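Local coordinates for protein serine acetyltransferase (PDB 3Q1X) that probably catalyses the transfer of an acetyl group to the hydroxyl of L-serine, a step of cysteine biosynthesis, at residues Y71-F84 with L142-M154. Numbering follows the deposited sequence.
Sequences YIKDSVTAYNDELF and LYECGERYYCREM
Tyr-150 lays its ring against helix 71-79 as a knob among Tyr-71, Ile-72, Ser-75 and Val-76. CB of Ser-75 stands over one face, 3.6 Å from the centroid of the Tyr-150 ring and 15° off its normal, a CH-pi contact that a small residue permits. With CG anti to the backbone N (chi1 169°), the ring extends across the helix, where CG2 of Val-76 meets CD2 of Tyr-150 at 3.6 Å and CG2 of Ile-72 meets CE2 of Tyr-150. A tyrosine suits this buried place because its length carries OH past the apolar groups to the edge of the Tyr-71 ring and a hydrogen bond with Glu-37 of helix 36-45.

Tyr-79, in the last turn of its helix, packs its ring on CB of Tyr-150 and, through CD1, on CB of Tyr-149 (3.4 Å). A tyrosine fits because its hydroxyl also makes a weak bond to OE1 of Glu-153 (2.9 Å); Arg-125 of the second subunit bonds the same OH and forms a salt bridge with Glu-153.

The contact lies in the helical region preceding the left-handed beta-helix of this hexapeptide-repeat enzyme, where the turn between helices 128-144 and 150-162 meets the junction of helices 59-79 and 82-113. Gly-146 closes a Schellman motif with positive phi. The edge of the Phe-84 ring, at CZ, meets O of Cys-145 (3.3 Å), and CE2 packs on CB and CG of Glu-147; a flat, apolar ring can lie against both turn and methylenes.

Glu-147, bent at chi2, folds its carboxylate back over the start of helix 150-162. OE1 takes N of Cys-151; OE2 accepts from N of Tyr-149, from N of Tyr-150 through its syn lone pair, and through its anti lone pair from ND2 of Asn-80 (3.0 Å, N-H...O 165°). That amide's other N-H bonds O of Val-76, which fixes its rotation.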
loop_
_atom_site.group_PDB
_atom_site.type_symbol
_atom_site.label_atom_id
_atom_site.label_comp_id
_atom_site.label_asym_id
_atom_site.label_seq_id
_atom_site.Cartn_x
_atom_site.Cartn_y
_atom_site.Cartn_z
ATOM N N TYR A 71 1.219 16.328 20.321
ATOM C CA TYR A 71 0.713 16.122 18.962
ATOM C C TYR A 71 -0.690 15.507 18.959
ATOM O O TYR A 71 -1.587 16.009 18.264
ATOM C CB TYR A 71 1.692 15.270 18.144
ATOM C CG TYR A 71 1.288 15.056 16.697
ATOM C CD1 TYR A 71 1.782 15.876 15.682
ATOM C CD2 TYR A 71 0.421 14.024 16.344
ATOM C CE1 TYR A 71 1.412 15.674 14.342
ATOM C CE2 TYR A 71 0.042 13.816 15.016
ATOM C CZ TYR A 71 0.539 14.643 14.023
ATOM O OH TYR A 71 0.160 14.429 12.713
ATOM N N ILE A 72 -0.884 14.447 19.751
ATOM C CA ILE A 72 -2.182 13.764 19.832
ATOM C C ILE A 72 -3.229 14.679 20.466
ATOM O O ILE A 72 -4.370 14.754 19.998
ATOM C CB ILE A 72 -2.104 12.407 20.617
ATOM C CG1 ILE A 72 -1.244 11.388 19.860
ATOM C CG2 ILE A 72 -3.509 11.834 20.888
ATOM C CD1 ILE A 72 -1.019 10.055 20.599
ATOM N N LYS A 73 -2.842 15.368 21.539
ATOM C CA LYS A 73 -3.739 16.332 22.171
ATOM C C LYS A 73 -4.216 17.363 21.151
ATOM O O LYS A 73 -5.414 17.633 21.051
ATOM C CB LYS A 73 -3.077 17.028 23.358
ATOM C CG LYS A 73 -4.062 17.805 24.238
ATOM C CD LYS A 73 -3.333 18.521 25.370
ATOM C CE LYS A 73 -2.519 19.696 24.839
ATOM N NZ LYS A 73 -1.126 19.683 25.377
ATOM N N ASP A 74 -3.281 17.916 20.379
ATOM C CA ASP A 74 -3.623 18.926 19.364
ATOM C C ASP A 74 -4.608 18.407 18.316
ATOM O O ASP A 74 -5.591 19.082 17.990
ATOM C CB ASP A 74 -2.355 19.508 18.724
ATOM C CG ASP A 74 -1.641 20.501 19.646
ATOM O OD1 ASP A 74 -2.201 20.840 20.709
ATOM O OD2 ASP A 74 -0.521 20.944 19.313
ATOM N N SER A 75 -4.366 17.189 17.838
ATOM C CA SER A 75 -5.228 16.553 16.850
ATOM C C SER A 75 -6.596 16.154 17.415
ATOM O O SER A 75 -7.621 16.356 16.765
ATOM C CB SER A 75 -4.522 15.338 16.253
ATOM O OG SER A 75 -3.351 15.736 15.556
ATOM N N VAL A 76 -6.624 15.614 18.630
ATOM C CA VAL A 76 -7.908 15.285 19.251
ATOM C C VAL A 76 -8.729 16.554 19.487
ATOM O O VAL A 76 -9.927 16.556 19.257
ATOM C CB VAL A 76 -7.766 14.455 20.559
ATOM C CG1 VAL A 76 -9.125 14.263 21.227
ATOM C CG2 VAL A 76 -7.159 13.101 20.261
ATOM N N THR A 77 -8.073 17.631 19.929
ATOM C CA THR A 77 -8.756 18.912 20.148
ATOM C C THR A 77 -9.393 19.449 18.850
ATOM O O THR A 77 -10.537 19.931 18.854
ATOM C CB THR A 77 -7.788 19.962 20.731
ATOM O OG1 THR A 77 -7.325 19.523 22.023
ATOM C CG2 THR A 77 -8.475 21.318 20.871
ATOM N N ALA A 78 -8.654 19.356 17.747
ATOM C CA ALA A 78 -9.143 19.833 16.444
ATOM C C ALA A 78 -10.475 19.195 16.043
ATOM O O ALA A 78 -11.374 19.880 15.561
ATOM C CB ALA A 78 -8.091 19.629 15.360
ATOM N N TYR A 79 -10.595 17.892 16.274
ATOM C CA TYR A 79 -11.788 17.131 15.912
ATOM C C TYR A 79 -12.875 17.141 16.983
ATOM O O TYR A 79 -14.042 16.864 16.699
ATOM C CB TYR A 79 -11.406 15.683 15.626
ATOM C CG TYR A 79 -10.718 15.460 14.300
ATOM C CD1 TYR A 79 -11.455 15.346 13.120
ATOM C CD2 TYR A 79 -9.331 15.348 14.232
ATOM C CE1 TYR A 79 -10.813 15.117 11.910
ATOM C CE2 TYR A 79 -8.690 15.134 13.040
ATOM C CZ TYR A 79 -9.432 15.013 11.883
ATOM O OH TYR A 79 -8.799 14.795 10.685
ATOM N N ASN A 80 -12.488 17.458 18.213
ATOM C CA ASN A 80 -13.393 17.384 19.347
ATOM C C ASN A 80 -13.338 18.679 20.153
ATOM O O ASN A 80 -13.750 19.737 19.657
ATOM C CB ASN A 80 -13.055 16.158 20.200
ATOM C CG ASN A 80 -13.098 14.858 19.404
ATOM O OD1 ASN A 80 -14.148 14.209 19.303
ATOM N ND2 ASN A 80 -11.955 14.465 18.842
ATOM N N ASP A 81 -12.833 18.600 21.384
ATOM C CA ASP A 81 -12.592 19.800 22.188
ATOM C C ASP A 81 -11.419 19.604 23.152
ATOM O O ASP A 81 -10.939 18.480 23.346
ATOM C CB ASP A 81 -13.864 20.206 22.941
ATOM C CG ASP A 81 -14.322 19.140 23.909
ATOM O OD1 ASP A 81 -15.275 18.402 23.580
ATOM O OD2 ASP A 81 -13.715 19.023 24.986
ATOM N N GLU A 82 -10.981 20.711 23.752
ATOM C CA GLU A 82 -9.822 20.746 24.646
ATOM C C GLU A 82 -9.941 19.784 25.836
ATOM O O GLU A 82 -8.992 19.044 26.142
ATOM C CB GLU A 82 -9.592 22.183 25.141
ATOM C CG GLU A 82 -9.187 23.211 24.067
ATOM C CD GLU A 82 -10.351 23.738 23.196
ATOM O OE1 GLU A 82 -11.541 23.389 23.421
ATOM O OE2 GLU A 82 -10.059 24.520 22.267
ATOM N N LEU A 83 -11.098 19.800 26.506
ATOM C CA LEU A 83 -11.309 18.959 27.682
ATOM C C LEU A 83 -11.335 17.472 27.319
ATOM O O LEU A 83 -10.691 16.656 27.991
ATOM C CB LEU A 83 -12.576 19.380 28.440
ATOM C CG LEU A 83 -13.085 18.474 29.565
ATOM C CD1 LEU A 83 -13.790 19.285 30.645
ATOM C CD2 LEU A 83 -14.020 17.412 28.999
ATOM N N PHE A 84 -12.066 17.129 26.258
ATOM C CA PHE A 84 -12.133 15.748 25.779
ATOM C C PHE A 84 -10.750 15.228 25.409
ATOM O O PHE A 84 -10.414 14.088 25.738
ATOM C CB PHE A 84 -13.075 15.621 24.580
ATOM C CG PHE A 84 -13.377 14.197 24.194
ATOM C CD1 PHE A 84 -14.090 13.364 25.053
ATOM C CD2 PHE A 84 -12.955 13.687 22.968
ATOM C CE1 PHE A 84 -14.378 12.046 24.702
ATOM C CE2 PHE A 84 -13.239 12.364 22.603
ATOM C CZ PHE A 84 -13.950 11.546 23.468
ATOM N N LEU A 142 -7.809 5.656 22.391
ATOM C CA LEU A 142 -8.625 6.776 21.938
ATOM C C LEU A 142 -10.065 6.355 21.663
ATOM O O LEU A 142 -11.004 7.016 22.123
ATOM C CB LEU A 142 -8.016 7.437 20.702
ATOM C CG LEU A 142 -6.837 8.376 20.945
ATOM C CD1 LEU A 142 -6.323 8.901 19.626
ATOM C CD2 LEU A 142 -7.251 9.530 21.846
ATOM N N TYR A 143 -10.241 5.252 20.936
ATOM C CA TYR A 143 -11.575 4.757 20.630
ATOM C C TYR A 143 -12.311 4.430 21.932
ATOM O O TYR A 143 -13.476 4.798 22.112
ATOM C CB TYR A 143 -11.531 3.531 19.703
ATOM C CG TYR A 143 -12.901 3.133 19.187
ATOM C CD1 TYR A 143 -13.400 3.650 17.987
ATOM C CD2 TYR A 143 -13.717 2.269 19.923
ATOM C CE1 TYR A 143 -14.674 3.297 17.524
ATOM C CE2 TYR A 143 -14.982 1.919 19.479
ATOM C CZ TYR A 143 -15.455 2.427 18.282
ATOM O OH TYR A 143 -16.714 2.073 17.852
ATOM N N GLU A 144 -11.608 3.770 22.844
ATOM C CA GLU A 144 -12.184 3.434 24.149
ATOM C C GLU A 144 -12.594 4.659 24.991
ATOM O O GLU A 144 -13.436 4.535 25.879
ATOM C CB GLU A 144 -11.260 2.489 24.929
ATOM C CG GLU A 144 -11.291 1.052 24.388
ATOM C CD GLU A 144 -10.365 0.086 25.125
ATOM O OE1 GLU A 144 -9.282 0.503 25.601
ATOM O OE2 GLU A 144 -10.716 -1.112 25.209
ATOM N N CYS A 145 -12.022 5.830 24.709
ATOM C CA CYS A 145 -12.453 7.078 25.366
ATOM C C CYS A 145 -13.680 7.704 24.713
ATOM O O CYS A 145 -14.223 8.703 25.216
ATOM C CB CYS A 145 -11.331 8.105 25.389
ATOM S SG CYS A 145 -9.881 7.587 26.230
ATOM N N GLY A 146 -14.119 7.114 23.603
ATOM C CA GLY A 146 -15.281 7.611 22.868
ATOM C C GLY A 146 -14.951 8.457 21.646
ATOM O O GLY A 146 -15.851 8.966 20.987
ATOM N N GLU A 147 -13.663 8.602 21.343
ATOM C CA GLU A 147 -13.204 9.386 20.205
ATOM C C GLU A 147 -13.439 8.603 18.910
ATOM O O GLU A 147 -13.277 7.381 18.880
ATOM C CB GLU A 147 -11.733 9.780 20.389
ATOM C CG GLU A 147 -11.332 11.091 19.717
ATOM C CD GLU A 147 -11.060 10.940 18.234
ATOM O OE1 GLU A 147 -10.507 9.889 17.833
ATOM O OE2 GLU A 147 -11.391 11.871 17.461
ATOM N N ARG A 148 -13.842 9.301 17.849
ATOM C CA ARG A 148 -14.281 8.624 16.637
ATOM C C ARG A 148 -13.649 9.165 15.354
ATOM O O ARG A 148 -13.870 8.617 14.280
ATOM C CB ARG A 148 -15.814 8.674 16.539
ATOM C CG ARG A 148 -16.557 7.886 17.635
ATOM C CD ARG A 148 -16.408 6.389 17.404
ATOM N NE ARG A 148 -17.073 5.611 18.444
ATOM C CZ ARG A 148 -16.531 5.298 19.619
ATOM N NH1 ARG A 148 -15.305 5.699 19.920
ATOM N NH2 ARG A 148 -17.224 4.584 20.500
ATOM N N TYR A 149 -12.872 10.235 15.468
ATOM C CA TYR A 149 -12.312 10.899 14.296
ATOM C C TYR A 149 -10.796 10.741 14.155
ATOM O O TYR A 149 -10.303 10.118 13.192
ATOM C CB TYR A 149 -12.691 12.380 14.314
ATOM C CG TYR A 149 -14.131 12.630 13.908
ATOM C CD1 TYR A 149 -15.168 12.443 14.822
ATOM C CD2 TYR A 149 -14.455 13.046 12.617
ATOM C CE1 TYR A 149 -16.494 12.655 14.463
ATOM C CE2 TYR A 149 -15.791 13.266 12.245
ATOM C CZ TYR A 149 -16.800 13.064 13.182
ATOM O OH TYR A 149 -18.123 13.272 12.850
ATOM N N TYR A 150 -10.049 11.320 15.093
ATOM C CA TYR A 150 -8.594 11.290 14.986
ATOM C C TYR A 150 -8.022 9.864 15.065
ATOM O O TYR A 150 -7.071 9.544 14.342
ATOM C CB TYR A 150 -7.909 12.269 15.966
ATOM C CG TYR A 150 -6.417 12.046 16.059
ATOM C CD1 TYR A 150 -5.579 12.256 14.955
ATOM C CD2 TYR A 150 -5.848 11.596 17.240
ATOM C CE1 TYR A 150 -4.201 12.012 15.044
ATOM C CE2 TYR A 150 -4.490 11.368 17.342
ATOM C CZ TYR A 150 -3.671 11.572 16.251
ATOM O OH TYR A 150 -2.321 11.326 16.382
ATOM N N CYS A 151 -8.610 9.004 15.907
ATOM C CA CYS A 151 -8.154 7.598 15.996
ATOM C C CYS A 151 -8.293 6.873 14.652
ATOM O O CYS A 151 -7.458 6.036 14.312
ATOM C CB CYS A 151 -8.851 6.822 17.133
ATOM S SG CYS A 151 -10.662 6.597 16.967
ATOM N N ARG A 152 -9.323 7.219 13.878
ATOM C CA ARG A 152 -9.429 6.701 12.519
ATOM C C ARG A 152 -8.361 7.281 11.585
ATOM O O ARG A 152 -7.782 6.545 10.783
ATOM C CB ARG A 152 -10.830 6.914 11.937
ATOM C CG ARG A 152 -10.954 6.449 10.484
ATOM C CD ARG A 152 -10.819 4.927 10.316
ATOM N NE ARG A 152 -10.995 4.514 8.918
ATOM C CZ ARG A 152 -12.167 4.266 8.331
ATOM N NH1 ARG A 152 -13.309 4.370 9.007
ATOM N NH2 ARG A 152 -12.198 3.912 7.056
ATOM N N GLU A 153 -8.088 8.587 11.702
ATOM C CA GLU A 153 -7.066 9.246 10.882
ATOM C C GLU A 153 -5.690 8.628 11.119
ATOM O O GLU A 153 -4.941 8.362 10.181
ATOM C CB GLU A 153 -7.005 10.747 11.179
ATOM C CG GLU A 153 -6.067 11.523 10.261
ATOM C CD GLU A 153 -6.302 13.022 10.329
ATOM O OE1 GLU A 153 -6.335 13.577 11.450
ATOM O OE2 GLU A 153 -6.461 13.639 9.265
ATOM N N MET A 154 -5.381 8.398 12.392
ATOM C CA MET A 154 -4.135 7.743 12.776
ATOM C C MET A 154 -3.996 6.382 12.099
ATOM O O MET A 154 -2.950 6.063 11.527
ATOM C CB MET A 154 -4.087 7.578 14.292
ATOM C CG MET A 154 -2.717 7.214 14.834
ATOM S SD MET A 154 -2.734 6.791 16.595
ATOM C CE MET A 154 -3.947 7.935 17.178
HETATM O O HOH W 1 -3.587 14.550 12.827
HETATM O O HOH W 2 -14.886 11.912 18.300
#